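Local coordinates for protein 2-dehydropantoate 2-reductase (Bacillus subtilis, PDB 3EGO) that probably catalyses the NADPH-dependent reduction of ketopantoate to pantoic acid in the biosynthesis of pantothenate, at residues Lys181-Val184 with Asn185-Asn189; Phe211-Leu214 with Val215-Ala219; Trp232-Val235 with Gln236-Gly240. All blocks are in the same frame, centred on the assembly; numbering follows the deposited sequence.

Contact 1: residues Lys181-Val184 with Asn185-Asn189; sequences KLIV and NACIN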
loop_
_atom_site.group_PDB
_atom_site.type_symbol
_atom_site.label_atom_id
_atom_site.label_comp_id
_atom_site.label_asym_id
_atom_site.label_seq_id
_atom_site.Cartn_x
_atom_site.Cartn_y
_atom_site.Cartn_z
ATOM N N LYS A 181 -12.114 -20.760 5.764
ATOM C CA LYS A 181 -10.816 -20.525 5.125
ATOM C C LYS A 181 -10.722 -19.043 4.701
ATOM O O LYS A 181 -9.663 -18.433 4.779
ATOM C CB LYS A 181 -10.670 -21.458 3.920
ATOM C CG LYS A 181 -9.379 -21.252 3.077
ATOM C CD LYS A 181 -9.204 -22.368 2.019
ATOM C CE LYS A 181 -8.391 -21.865 0.820
ATOM N NZ LYS A 181 -7.159 -21.149 1.274
ATOM N N LEU A 182 -11.838 -18.476 4.253
ATOM C CA LEU A 182 -11.836 -17.073 3.809
ATOM C C LEU A 182 -11.447 -16.106 4.931
ATOM O O LEU A 182 -10.636 -15.204 4.703
ATOM C CB LEU A 182 -13.193 -16.683 3.182
ATOM C CG LEU A 182 -13.120 -15.313 2.478
ATOM C CD1 LEU A 182 -13.449 -15.406 1.011
ATOM C CD2 LEU A 182 -14.018 -14.344 3.160
ATOM N N ILE A 183 -11.974 -16.299 6.150
ATOM C CA ILE A 183 -11.656 -15.359 7.235
ATOM C C ILE A 183 -10.170 -15.269 7.411
ATOM O O ILE A 183 -9.608 -14.189 7.534
ATOM C CB ILE A 183 -12.329 -15.666 8.604
ATOM C CG1 ILE A 183 -12.057 -14.519 9.592
ATOM C CG2 ILE A 183 -11.800 -16.961 9.227
ATOM C CD1 ILE A 183 -12.562 -13.112 9.134
ATOM N N VAL A 184 -9.508 -16.415 7.375
ATOM C CA VAL A 184 -8.064 -16.437 7.445
ATOM C C VAL A 184 -7.366 -15.672 6.282
ATOM O O VAL A 184 -6.545 -14.802 6.529
ATOM C CB VAL A 184 -7.558 -17.899 7.480
ATOM C CG1 VAL A 184 -6.083 -17.941 7.275
ATOM C CG2 VAL A 184 -7.956 -18.567 8.819
ATOM N N ASN A 185 -7.695 -15.996 5.039
ATOM C CA ASN A 185 -7.024 -15.361 3.899
ATOM C C ASN A 185 -7.257 -13.844 3.902
ATOM O O ASN A 185 -6.341 -13.061 3.644
ATOM C CB ASN A 185 -7.496 -15.974 2.573
ATOM C CG ASN A 185 -7.100 -17.454 2.418
ATOM O OD1 ASN A 185 -7.677 -18.168 1.604
ATOM N ND2 ASN A 185 -6.131 -17.907 3.200
ATOM N N ALA A 186 -8.484 -13.436 4.223
ATOM C CA ALA A 186 -8.856 -12.020 4.164
ATOM C C ALA A 186 -8.077 -11.189 5.188
ATOM O O ALA A 186 -7.780 -10.036 4.945
ATOM C CB ALA A 186 -10.368 -11.889 4.383
ATOM N N CYS A 187 -7.749 -11.770 6.340
ATOM C CA CYS A 187 -7.026 -11.043 7.375
ATOM C C CYS A 187 -5.546 -10.984 7.154
ATOM O O CYS A 187 -4.901 -10.002 7.554
ATOM C CB CYS A 187 -7.252 -11.655 8.749
ATOM S SG CYS A 187 -8.886 -11.505 9.329
ATOM N N ILE A 188 -4.979 -12.038 6.569
ATOM C CA ILE A 188 -3.536 -12.085 6.407
ATOM C C ILE A 188 -3.056 -11.518 5.078
ATOM O O ILE A 188 -2.075 -10.783 5.039
ATOM C CB ILE A 188 -2.966 -13.522 6.511
ATOM C CG1 ILE A 188 -3.191 -14.107 7.919
ATOM C CG2 ILE A 188 -1.457 -13.511 6.185
ATOM C CD1 ILE A 188 -2.804 -15.653 8.029
ATOM N N ASN A 189 -3.723 -11.883 3.987
ATOM C CA ASN A 189 -3.193 -11.607 2.624
ATOM C C ASN A 189 -3.094 -10.138 2.147
ATOM O O ASN A 189 -2.045 -9.694 1.651
ATOM C CB ASN A 189 -3.962 -12.451 1.605
ATOM C CG ASN A 189 -3.607 -13.962 1.690
ATOM O OD1 ASN A 189 -2.983 -14.415 2.648
ATOM N ND2 ASN A 189 -4.026 -14.727 0.694
#

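Contact 2: residues Phe211-Leu214 with Val215-Ala219; sequences FMKL and VFQEA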
loop_
_atom_site.group_PDB
_atom_site.type_symbol
_atom_site.label_atom_id
_atom_site.label_comp_id
_atom_site.label_asym_id
_atom_site.label_seq_id
_atom_site.Cartn_x
_atom_site.Cartn_y
_atom_site.Cartn_z
ATOM N N PHE A 211 -4.308 -3.657 13.680
ATOM C CA PHE A 211 -4.957 -3.428 12.391
ATOM C C PHE A 211 -5.600 -4.703 11.832
ATOM O O PHE A 211 -6.738 -4.684 11.370
ATOM C CB PHE A 211 -3.950 -2.833 11.399
ATOM C CG PHE A 211 -4.585 -2.221 10.186
ATOM C CD1 PHE A 211 -4.729 -0.830 10.082
ATOM C CD2 PHE A 211 -5.021 -3.021 9.148
ATOM C CE1 PHE A 211 -5.332 -0.263 8.947
ATOM C CE2 PHE A 211 -5.602 -2.463 7.985
ATOM C CZ PHE A 211 -5.770 -1.074 7.893
ATOM N N MET A 212 -4.882 -5.829 11.886
ATOM C CA MET A 212 -5.513 -7.122 11.530
ATOM C C MET A 212 -6.828 -7.389 12.283
ATOM O O MET A 212 -7.807 -7.846 11.702
ATOM C CB MET A 212 -4.538 -8.307 11.736
ATOM C CG MET A 212 -4.906 -9.547 10.861
ATOM S SD MET A 212 -3.726 -10.938 10.825
ATOM C CE MET A 212 -3.454 -11.213 12.553
ATOM N N LYS A 213 -6.838 -7.112 13.583
ATOM C CA LYS A 213 -8.050 -7.333 14.394
ATOM C C LYS A 213 -9.216 -6.511 13.877
ATOM O O LYS A 213 -10.360 -6.990 13.805
ATOM C CB LYS A 213 -7.774 -7.001 15.850
ATOM C CG LYS A 213 -8.657 -7.760 16.836
ATOM C CD LYS A 213 -8.435 -7.247 18.235
ATOM C CE LYS A 213 -9.442 -7.870 19.197
ATOM N NZ LYS A 213 -8.931 -7.724 20.598
ATOM N N LEU A 214 -8.930 -5.257 13.503
ATOM C CA LEU A 214 -9.949 -4.380 12.932
ATOM C C LEU A 214 -10.498 -4.944 11.631
ATOM O O LEU A 214 -11.701 -4.874 11.354
ATOM C CB LEU A 214 -9.372 -2.969 12.697
ATOM C CG LEU A 214 -9.089 -2.099 13.923
ATOM C CD1 LEU A 214 -8.459 -0.784 13.491
ATOM C CD2 LEU A 214 -10.395 -1.875 14.700
ATOM N N VAL A 215 -9.599 -5.481 10.800
ATOM C CA VAL A 215 -10.038 -6.167 9.590
ATOM C C VAL A 215 -10.855 -7.427 9.967
ATOM O O VAL A 215 -11.920 -7.671 9.426
ATOM C CB VAL A 215 -8.838 -6.556 8.696
ATOM C CG1 VAL A 215 -9.286 -7.407 7.532
ATOM C CG2 VAL A 215 -8.164 -5.262 8.158
ATOM N N PHE A 216 -10.351 -8.202 10.917
ATOM C CA PHE A 216 -11.101 -9.420 11.328
ATOM C C PHE A 216 -12.562 -9.077 11.742
ATOM O O PHE A 216 -13.548 -9.706 11.318
ATOM C CB PHE A 216 -10.366 -10.086 12.490
ATOM C CG PHE A 216 -11.123 -11.244 13.069
ATOM C CD1 PHE A 216 -10.998 -12.506 12.504
ATOM C CD2 PHE A 216 -11.982 -11.067 14.151
ATOM C CE1 PHE A 216 -11.716 -13.590 13.023
ATOM C CE2 PHE A 216 -12.696 -12.153 14.677
ATOM C CZ PHE A 216 -12.556 -13.400 14.101
ATOM N N GLN A 217 -12.696 -8.045 12.570
ATOM C CA GLN A 217 -14.007 -7.665 13.090
ATOM C C GLN A 217 -14.986 -7.344 11.992
ATOM O O GLN A 217 -16.136 -7.759 12.072
ATOM C CB GLN A 217 -13.893 -6.520 14.101
ATOM C CG GLN A 217 -13.069 -6.921 15.341
ATOM C CD GLN A 217 -12.886 -5.794 16.345
ATOM O OE1 GLN A 217 -12.759 -6.047 17.550
ATOM N NE2 GLN A 217 -12.889 -4.538 15.860
ATOM N N GLU A 218 -14.550 -6.614 10.958
ATOM C CA GLU A 218 -15.428 -6.350 9.821
ATOM C C GLU A 218 -15.808 -7.627 9.090
ATOM O O GLU A 218 -16.976 -7.877 8.788
ATOM C CB GLU A 218 -14.753 -5.407 8.804
ATOM C CG GLU A 218 -14.257 -4.120 9.390
ATOM C CD GLU A 218 -13.634 -3.171 8.362
ATOM O OE1 GLU A 218 -13.231 -3.611 7.256
ATOM O OE2 GLU A 218 -13.553 -1.977 8.678
ATOM N N ALA A 219 -14.798 -8.406 8.727
ATOM C CA ALA A 219 -15.028 -9.608 7.931
ATOM C C ALA A 219 -15.893 -10.576 8.699
ATOM O O ALA A 219 -16.827 -11.146 8.150
ATOM C CB ALA A 219 -13.683 -10.280 7.589
HETATM O O HOH W 1 -13.419 -3.245 12.799
#

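Contact 3: residues Trp232-Val235 with Gln236-Gly240; sequences WERV and QAVCG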
loop_
_atom_site.group_PDB
_atom_site.type_symbol
_atom_site.label_atom_id
_atom_site.label_comp_id
_atom_site.label_asym_id
_atom_site.label_seq_id
_atom_site.Cartn_x
_atom_site.Cartn_y
_atom_site.Cartn_z
ATOM N N TRP A 232 -10.891 -15.803 15.575
ATOM C CA TRP A 232 -9.756 -14.893 15.797
ATOM C C TRP A 232 -8.504 -15.631 16.257
ATOM O O TRP A 232 -7.383 -15.301 15.841
ATOM C CB TRP A 232 -10.122 -13.775 16.798
ATOM C CG TRP A 232 -8.993 -12.799 17.139
ATOM C CD1 TRP A 232 -8.576 -12.433 18.397
ATOM C CD2 TRP A 232 -8.164 -12.063 16.222
ATOM N NE1 TRP A 232 -7.545 -11.525 18.316
ATOM C CE2 TRP A 232 -7.274 -11.282 16.994
ATOM C CE3 TRP A 232 -8.092 -11.984 14.827
ATOM C CZ2 TRP A 232 -6.327 -10.445 16.417
ATOM C CZ3 TRP A 232 -7.156 -11.154 14.261
ATOM C CH2 TRP A 232 -6.278 -10.401 15.049
ATOM N N GLU A 233 -8.674 -16.627 17.127
ATOM C CA GLU A 233 -7.513 -17.369 17.626
ATOM C C GLU A 233 -6.818 -18.084 16.484
ATOM O O GLU A 233 -5.594 -18.052 16.368
ATOM C CB GLU A 233 -7.915 -18.364 18.727
ATOM C CG GLU A 233 -8.143 -17.697 20.075
ATOM C CD GLU A 233 -9.324 -18.282 20.845
ATOM O OE1 GLU A 233 -9.610 -19.502 20.699
ATOM O OE2 GLU A 233 -9.964 -17.509 21.603
ATOM N N ARG A 234 -7.640 -18.678 15.636
ATOM C CA ARG A 234 -7.250 -19.430 14.440
ATOM C C ARG A 234 -6.438 -18.583 13.472
ATOM O O ARG A 234 -5.330 -18.958 13.070
ATOM C CB ARG A 234 -8.522 -19.936 13.760
ATOM C CG ARG A 234 -8.331 -20.794 12.530
ATOM C CD ARG A 234 -9.687 -21.329 12.039
ATOM N NE ARG A 234 -9.793 -21.402 10.576
ATOM C CZ ARG A 234 -8.814 -21.798 9.753
ATOM N NH1 ARG A 234 -7.632 -22.177 10.234
ATOM N NH2 ARG A 234 -9.019 -21.828 8.435
ATOM N N VAL A 235 -6.985 -17.425 13.114
ATOM C CA VAL A 235 -6.265 -16.443 12.284
ATOM C C VAL A 235 -4.853 -16.229 12.826
ATOM O O VAL A 235 -3.861 -16.329 12.102
ATOM C CB VAL A 235 -7.053 -15.086 12.214
ATOM C CG1 VAL A 235 -6.224 -13.979 11.538
ATOM C CG2 VAL A 235 -8.417 -15.251 11.507
ATOM N N GLN A 236 -4.750 -15.936 14.116
ATOM C CA GLN A 236 -3.437 -15.719 14.724
ATOM C C GLN A 236 -2.624 -16.999 14.747
ATOM O O GLN A 236 -1.397 -16.987 14.519
ATOM C CB GLN A 236 -3.590 -15.192 16.140
ATOM C CG GLN A 236 -4.325 -13.889 16.221
ATOM C CD GLN A 236 -4.699 -13.562 17.648
ATOM O OE1 GLN A 236 -5.855 -13.740 18.055
ATOM N NE2 GLN A 236 -3.716 -13.117 18.431
ATOM N N ALA A 237 -3.316 -18.096 15.033
ATOM C CA ALA A 237 -2.720 -19.429 14.966
ATOM C C ALA A 237 -2.063 -19.702 13.608
ATOM O O ALA A 237 -0.894 -20.107 13.573
ATOM C CB ALA A 237 -3.760 -20.484 15.283
ATOM N N VAL A 238 -2.802 -19.484 12.504
ATOM C CA VAL A 238 -2.288 -19.800 11.158
ATOM C C VAL A 238 -1.164 -18.863 10.754
ATOM O O VAL A 238 -0.205 -19.262 10.073
ATOM C CB VAL A 238 -3.363 -19.725 10.082
ATOM C CG1 VAL A 238 -2.730 -19.809 8.703
ATOM C CG2 VAL A 238 -4.408 -20.813 10.277
ATOM N N CYS A 239 -1.282 -17.609 11.183
ATOM C CA CYS A 239 -0.189 -16.670 11.069
ATOM C C CYS A 239 1.076 -17.248 11.673
ATOM O O CYS A 239 2.168 -17.131 11.102
ATOM C CB CYS A 239 -0.529 -15.413 11.849
ATOM S SG CYS A 239 -1.183 -14.148 10.841
ATOM N N GLY A 240 0.924 -17.813 12.869
ATOM C CA GLY A 240 2.038 -18.401 13.601
ATOM C C GLY A 240 2.650 -19.559 12.838
ATOM O O GLY A 240 3.866 -19.640 12.688
#

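Contact 1: residues Lys181-Val184 with Asn185-Asn189
The carbonyl oxygen of V184 receives two amides from the next turn: the N-H of I188 makes the i to i+4 bond of an alpha helix (N to V184 O 3.2 Å), while the N-H of C187 reaches the same oxygen only weakly and at a bent angle. This is the middle of helix 174-195, in the C-terminal helical part of a ketopantoate reductase. It carries the presumed proton donor K181 and N185 and N189, which probably bind substrate. K181 and N185 are tied twice. The backbone N of N185 bonds K181 O at 3.1 Å, and NZ of K181 donates to OD1 of N185 at 3.0 Å. NZ lies in the plane of the amide carbonyl and uses one lone pair of OD1, with a C=O...N angle of 124°. The lysine chain is extended as far as CE and then folds at its last torsion (chi4 48°), which turns NZ back to the asparagine one turn on. With an alanine at N185, OD1 is gone, and the K181 chain, left without that mate, would probably be freer to turn at its last torsion. Beside K181, N100 from a loop of the cofactor-binding part closes in on the lysine side chain, consistent with an active site lying between the two parts. A tighter main-chain bond, A186 N to L182 O at 2.8 Å, runs nearly straight. The buried flank is apolar: I183 sends CD1 to within 4.0 Å of SG of C187, and both side chains meet F216 of helix 206-223. V184 and I188 point the same way, lying side by side with V184 CG1 4.1 Å from I188 CD1.

Contact 2: residues Phe211-Leu214 with Val215-Ala219
F211 holds CG anti to its own amide nitrogen (chi1 -164°), and V215 puts CG2 beside its backbone N; together these torsions lead the F211 ring along the helix until CE2 stands 3.8 Å from CG2 of V215. The methyl approaches the ring obliquely. Ring and valine belong to successive turns of helix 206-223, joined beneath by V215 N to F211 O at 3.0 Å. The next bond, F216 N to M212 O, is short at 2.7 Å and close to linear. On the outer side the packing becomes polar and thinner. Q217 N bonds K213 O at 2.8 Å, and CG of Q217 lies 3.1 Å from that same oxygen. The extended Q217 chain then carries its amide past L214, whose CD2 lies 3.8 Å from NE2. The carbonyl of L214 is shared: the amide of E218 reaches it only weakly, and a water donates to L214 O at 2.8 Å while accepting a weak, long bond from Q217 NE2. That water thus bridges a backbone carbonyl and a side-chain amide on the solvent side. E218 spends its carboxylate outside this turn, on ND1 of H281 and the amide N of L282, at the start of helix 280-291, where a negative charge would probably be welcome. F211 turns to the dimer interface, stacking on F284 of the second subunit and meeting H281 of its own chain edge-to-face. On the inner side M212 and F216 pack against C187 and I183 of helix 174-195 and against W232 and V235 of helix 228-241, so helix 206-223 is wedged between these helices, helix 280-291 and the partner subunit.

Contact 3: residues Trp232-Val235 with Gln236-Gly240
Q236 lays its aliphatic chain over one face of the W232 indole, one turn back on helix 228-241. CG of Q236 sits 4.0 Å from the centroid of the six-membered ring and only 11° off the ring normal, a CH-pi contact. Further out, CD of Q236 rides 3.4 Å above the indole plane, offset toward its rim, with the amide tilted 32° against the ring. W232 carries CG anti to its backbone N (chi1 178°), which swings the indole along the helix, and Q236, with CG beside its own backbone N and an extended chain, reaches back over it. Tight packing appears in the backbone as well. The amide N of A237 comes within 2.6 Å of E233 O, and V238 N is equally close to R234 O, nearly along the carbonyl axis. Buried V235 and C239 face inward, V235 onto C187 of helix 174-195, C239 onto I188 and L203. The opposite character belongs to E233, exposed to solvent, whose side chain stands clear of the following turn. A237 is exposed too, yet lies close to the backbone of the preceding turn, its CB 3.1 Å from R234 O. R234 is intermediate: its NH1 lies 3.5 Å from CG2 of V238, the two side chains pointing the same way. The guanidinium meets that methyl obliquely. Both R234 and V238 also rest on V184, on the helix that bears the presumed proton donor. The chemistry is therefore divided: dispersion and CH-pi contact join W232 to Q236, whereas R234, whose NH2 is held by the carbonyl of G180 next to K181, is likely to add positive potential near the presumed active site.

All three contacts are one-turn steps within separate helices of the C-terminal helical part, and the helices pack on one another. Contact 1 is the core: its helix touches both others, with I183 and C187 meeting contact 2, and V184 and I188 meeting contact 3. Contacts 2 and 3 lie farther out, partly buried, and join through F216, M212 and K213 against W232. Their chemistry follows place. Contact 1 sets a lysine-asparagine bond at the presumed catalytic site on an apolar base, contact 2 combines a hydrated outer side with an aromatic reaching the second subunit, and contact 3 relies on an indole face and an arginine turned toward helix 174-195.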